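Local coordinates for protein acetyl xylan esterase (Metagenome, PDB 6XYC) that probably removes acetyl and feruloyl groups from xylan, acting as a serine esterase of the alpha/beta-hydrolase clan, at residues A182-D185 with A186-E190; V172-A175 with H176-N179. One frame throughout, in Å; residues are numbered along the deposited sequence. Where two conformers were deposited one is given.

Both contacts are short-range and lie in one loop region, between strand 164-168 of the central, mostly parallel sheet and helix 189-193. Contact 2 (172-179) comes first along the chain and closes before contact 1 (182-190) opens; their centres are about 9 Å apart, on the same side of the chain's centre. They also touch directly: Asn184 OD1 lies 3.4 Å from Ser178 CB, and Met177, in one of its two conformers, packs on Asn184 and Glu190. Contact 1 reaches the start of helix 189-193. Together they supply Met177, Asn184, Pro189 and Glu190 to the pocket that holds the sulfonyl inhibitor.

Contact 1: A182-D185 with A186-E190; sequences APND and ASTPE. With AES (4-(2-aminoethyl)benzenesulfonyl fluoride), chain B.
Asn184 and Glu190 meet through the side-chain amide and the carboxylate. Asn184 ND2 gives a hydrogen bond of 2.9 Å to Glu190 OE1, with an N-H...O angle of 162° and the acceptor close to the amide plane. The donor comes from above the carboxylate plane, and the two flat groups are turned 67° against each other. The other carboxylate oxygen holds the inhibitor: AES N8 is hydrogen-bonded to Glu190 OE2 at 2.6 Å. Pro189 adds an apolar contact, its CG 3.3 Å from AES C7 in the linker of the ligand. A water joins the first shell, accepting from Asn184 N and donating to Glu190 OE1 at 2.7 Å, which ties the carboxylate to the backbone as well as to the amide of Asn184. Glu190 CG sits between its own backbone N and carbonyl carbon (chi1 55°), and a bend at chi2 turns the carboxylate back toward Asn184.

Behind this group stands the turn that brings the two residues together. Residues Asp185 to Thr188 form a type I beta turn whose backbone bond, Thr188 N to Asp185 O, is weak. The hydroxyl reinforces it, Thr188 OG1 donating to Asp185 O at 2.9 Å and nearly in line with the C=O bond. Thr188 occupies the N-cap position before helix 189-193, and its CG2 lies 3.5 Å from Asn184 CB, packing against the asparagine that faces the ligand. Met177 also touches both Asn184 and Glu190.

A carboxylate that takes an amide N-H and a water on one oxygen and the inhibitor's amine on the other is probably ionised, and its charge would favour a protonated amine at this end of the pocket.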
loop_
_atom_site.group_PDB
_atom_site.type_symbol
_atom_site.label_atom_id
_atom_site.label_comp_id
_atom_site.label_asym_id
_atom_site.label_seq_id
_atom_site.Cartn_x
_atom_site.Cartn_y
_atom_site.Cartn_z
ATOM N N ALA A 182 -11.996 19.889 2.457
ATOM C CA ALA A 182 -13.201 19.536 1.723
ATOM C C ALA A 182 -12.838 18.523 0.652
ATOM O O ALA A 182 -11.655 18.342 0.340
ATOM C CB ALA A 182 -13.853 20.776 1.097
ATOM N N PRO A 183 -13.830 17.842 0.073
ATOM C CA PRO A 183 -13.551 16.922 -1.039
ATOM C C PRO A 183 -13.230 17.682 -2.320
ATOM O O PRO A 183 -13.630 18.835 -2.512
ATOM C CB PRO A 183 -14.847 16.106 -1.181
ATOM C CG PRO A 183 -15.689 16.437 0.063
ATOM C CD PRO A 183 -15.254 17.827 0.456
ATOM N N ASN A 184 -12.470 17.020 -3.196
ATOM C CA ASN A 184 -12.125 17.575 -4.491
ATOM C C ASN A 184 -13.311 17.470 -5.449
ATOM O O ASN A 184 -14.326 16.837 -5.156
ATOM C CB ASN A 184 -10.910 16.856 -5.079
ATOM C CG ASN A 184 -9.598 17.497 -4.684
ATOM O OD1 ASN A 184 -9.466 18.722 -4.670
ATOM N ND2 ASN A 184 -8.609 16.670 -4.374
ATOM N N ASP A 185 -13.170 18.099 -6.618
ATOM C CA ASP A 185 -14.238 18.103 -7.606
ATOM C C ASP A 185 -14.066 16.916 -8.560
ATOM O O ASP A 185 -13.196 16.059 -8.377
ATOM C CB ASP A 185 -14.291 19.455 -8.324
ATOM C CG ASP A 185 -13.098 19.707 -9.238
ATOM O OD1 ASP A 185 -12.348 18.761 -9.556
ATOM O OD2 ASP A 185 -12.904 20.874 -9.646
ATOM N N ALA A 186 -14.909 16.850 -9.593
ATOM C CA ALA A 186 -14.958 15.687 -10.473
ATOM C C ALA A 186 -13.755 15.587 -11.398
ATOM O O ALA A 186 -13.633 14.597 -12.130
ATOM C CB ALA A 186 -16.249 15.719 -11.296
ATOM N N SER A 187 -12.868 16.566 -11.368
ATOM C CA SER A 187 -11.703 16.622 -12.237
ATOM C C SER A 187 -10.532 15.790 -11.740
ATOM O O SER A 187 -9.554 15.625 -12.478
ATOM C CB SER A 187 -11.231 18.078 -12.336
ATOM O OG SER A 187 -10.787 18.527 -11.069
ATOM N N THR A 188 -10.597 15.274 -10.530
ATOM C CA THR A 188 -9.417 14.826 -9.815
ATOM C C THR A 188 -9.282 13.313 -9.852
ATOM O O THR A 188 -10.204 12.592 -10.249
ATOM C CB THR A 188 -9.477 15.314 -8.367
ATOM O OG1 THR A 188 -10.655 14.813 -7.731
ATOM C CG2 THR A 188 -9.485 16.836 -8.317
ATOM N N PRO A 189 -8.122 12.788 -9.438
ATOM C CA PRO A 189 -7.919 11.328 -9.507
ATOM C C PRO A 189 -8.888 10.520 -8.658
ATOM O O PRO A 189 -9.301 9.431 -9.079
ATOM C CB PRO A 189 -6.466 11.161 -9.036
ATOM C CG PRO A 189 -5.794 12.473 -9.450
ATOM C CD PRO A 189 -6.864 13.517 -9.176
ATOM N N GLU A 190 -9.256 11.002 -7.467
ATOM C CA GLU A 190 -10.208 10.251 -6.655
ATOM C C GLU A 190 -11.586 10.221 -7.299
ATOM O O GLU A 190 -12.336 9.258 -7.099
ATOM C CB GLU A 190 -10.302 10.831 -5.242
ATOM C CG GLU A 190 -10.639 12.299 -5.188
ATOM C CD GLU A 190 -9.415 13.149 -4.945
ATOM O OE1 GLU A 190 -9.386 13.908 -3.954
ATOM O OE2 GLU A 190 -8.465 13.060 -5.750
HETATM C C3 AES B . -2.456 12.860 -6.585
HETATM C C2 AES B . -1.356 12.083 -6.375
HETATM C C1 AES B . -1.491 10.896 -5.722
HETATM S S AES B . -0.055 9.942 -5.532
HETATM O O1S AES B . -0.233 8.620 -6.188
HETATM O O2S AES B . 1.004 10.508 -6.362
HETATM C C6 AES B . -2.692 10.459 -5.265
HETATM C C5 AES B . -3.807 11.244 -5.474
HETATM C C4 AES B . -3.686 12.442 -6.140
HETATM C C7 AES B . -4.937 13.353 -6.373
HETATM C C8 AES B . -5.625 13.674 -5.022
HETATM N N8 AES B . -6.514 14.763 -5.254
HETATM O O HOH W 1 -11.656 14.382 -2.518
#

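Contact 2: V172-A175 with H176-N179; sequences VDMA and HMSN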
loop_
_atom_site.group_PDB
_atom_site.type_symbol
_atom_site.label_atom_id
_atom_site.label_comp_id
_atom_site.label_asym_id
_atom_site.label_seq_id
_atom_site.Cartn_x
_atom_site.Cartn_y
_atom_site.Cartn_z
ATOM N N VAL A 172 -5.309 9.623 2.205
ATOM C CA VAL A 172 -6.032 8.657 3.029
ATOM C C VAL A 172 -7.330 9.227 3.591
ATOM O O VAL A 172 -8.099 8.515 4.246
ATOM C CB VAL A 172 -5.141 8.167 4.185
ATOM C CG1 VAL A 172 -3.916 7.434 3.670
ATOM C CG2 VAL A 172 -4.716 9.351 5.083
ATOM N N ASP A 173 -7.584 10.517 3.340
ATOM C CA ASP A 173 -8.687 11.251 3.947
ATOM C C ASP A 173 -9.268 12.165 2.860
ATOM O O ASP A 173 -9.082 13.381 2.849
ATOM C CB ASP A 173 -8.207 12.039 5.173
ATOM C CG ASP A 173 -9.323 12.768 5.892
ATOM O OD1 ASP A 173 -10.504 12.408 5.721
ATOM O OD2 ASP A 173 -9.017 13.715 6.647
ATOM N N MET A 174 -9.982 11.565 1.907
ATOM C CA MET A 174 -10.417 12.312 0.739
ATOM C C MET A 174 -11.555 13.276 1.044
ATOM O O MET A 174 -11.854 14.138 0.204
ATOM C CB MET A 174 -10.827 11.349 -0.378
ATOM C CG MET A 174 -9.735 11.119 -1.404
ATOM S SD MET A 174 -8.187 10.492 -0.716
ATOM C CE MET A 174 -8.615 8.779 -0.403
ATOM N N ALA A 175 -12.173 13.183 2.227
ATOM C CA ALA A 175 -13.113 14.214 2.657
ATOM C C ALA A 175 -12.415 15.549 2.883
ATOM O O ALA A 175 -13.074 16.593 2.881
ATOM C CB ALA A 175 -13.827 13.777 3.936
ATOM N N HIS A 176 -11.095 15.539 3.059
ATOM C CA HIS A 176 -10.351 16.732 3.437
ATOM C C HIS A 176 -9.119 16.902 2.564
ATOM O O HIS A 176 -8.027 17.200 3.053
ATOM C CB HIS A 176 -9.940 16.674 4.907
ATOM C CG HIS A 176 -11.081 16.418 5.839
ATOM N ND1 HIS A 176 -11.075 15.392 6.758
ATOM C CD2 HIS A 176 -12.268 17.055 5.991
ATOM C CE1 HIS A 176 -12.210 15.405 7.435
ATOM N NE2 HIS A 176 -12.950 16.407 6.992
ATOM N N MET A 177 -9.283 16.733 1.255
ATOM C CA MET A 177 -8.172 16.836 0.318
ATOM C C MET A 177 -8.003 18.247 -0.228
ATOM O O MET A 177 -6.872 18.735 -0.338
ATOM C CB MET A 177 -8.374 15.857 -0.844
ATOM C CG MET A 177 -7.150 15.708 -1.735
ATOM S SD MET A 177 -5.712 15.107 -0.824
ATOM C CE MET A 177 -6.135 13.377 -0.641
ATOM N N SER A 178 -9.106 18.910 -0.562
ATOM C CA SER A 178 -9.058 20.244 -1.155
ATOM C C SER A 178 -8.876 21.275 -0.044
ATOM O O SER A 178 -9.694 21.354 0.877
ATOM C CB SER A 178 -10.328 20.521 -1.958
ATOM O OG SER A 178 -10.399 21.873 -2.369
ATOM N N ASN A 179 -7.788 22.041 -0.120
ATOM C CA ASN A 179 -7.399 22.986 0.927
ATOM C C ASN A 179 -7.372 22.321 2.299
ATOM O O ASN A 179 -7.512 22.978 3.332
ATOM C CB ASN A 179 -8.324 24.204 0.951
ATOM C CG ASN A 179 -8.224 25.043 -0.305
ATOM O OD1 ASN A 179 -7.158 25.552 -0.648
ATOM N ND2 ASN A 179 -9.353 25.211 -0.986
#
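The ND1 edge of the His176 ring meets the Asp173 carboxylate three residues earlier. From CB, 3.6 Å from Asp173 OD2, the His176 side chain runs to CG with that carbon anti to the carbonyl carbon (chi1 -53°), a torsion that points this edge at the carboxylate. His176 CG is 3.4 Å from Ala175 C. At ND1 the principal bond forms: the N-H donates to Asp173 OD2 at 2.7 Å and 164°, with the oxygen in the ring plane. The carboxylate receives it on the syn side, somewhat out of its own plane, and is turned 80° to the imidazole. His176 CE1 still lies near it, 3.7 Å from Asp173 OD2. On the other branch, CD2 passes 3.2 Å from Ala175 O, and the far nitrogen NE2 has only Ala175 atoms, CB and O, near it across this contact. Over one ring face sits Ala175 CB in a CH-pi contact, 4.0 Å from the His176 ring centroid and almost directly above it.

The backbone closes the same loop, His176 N donating to Asp173 O at 3.0 Å, so two bonds join this pair. Asp173 OD2 has a second donor, Asn240 ND2 of helix 236-248, which links the carboxylate to that helix. With the imidazole cut back to an alanine, Asp173 would lose its ring donor, and the carboxylate, still held by Asn240, is likely to be freer to turn, with a gap beside the Ala175 methyl.

Met174 and Met177, the latter in one of its two conformers, run side by side in the same direction. Both also touch Glu190 of helix 189-193, and Met177 touches the bound inhibitor.

Opposite Ala182 the chain bulges, Met177 and Ser178 together taking the place of one residue, as in a classic beta bulge. The whole is a compact loop following a central strand of an alpha/beta-hydrolase fold, tied by a His-carboxylate bond and presenting Met177 to the ligand pocket.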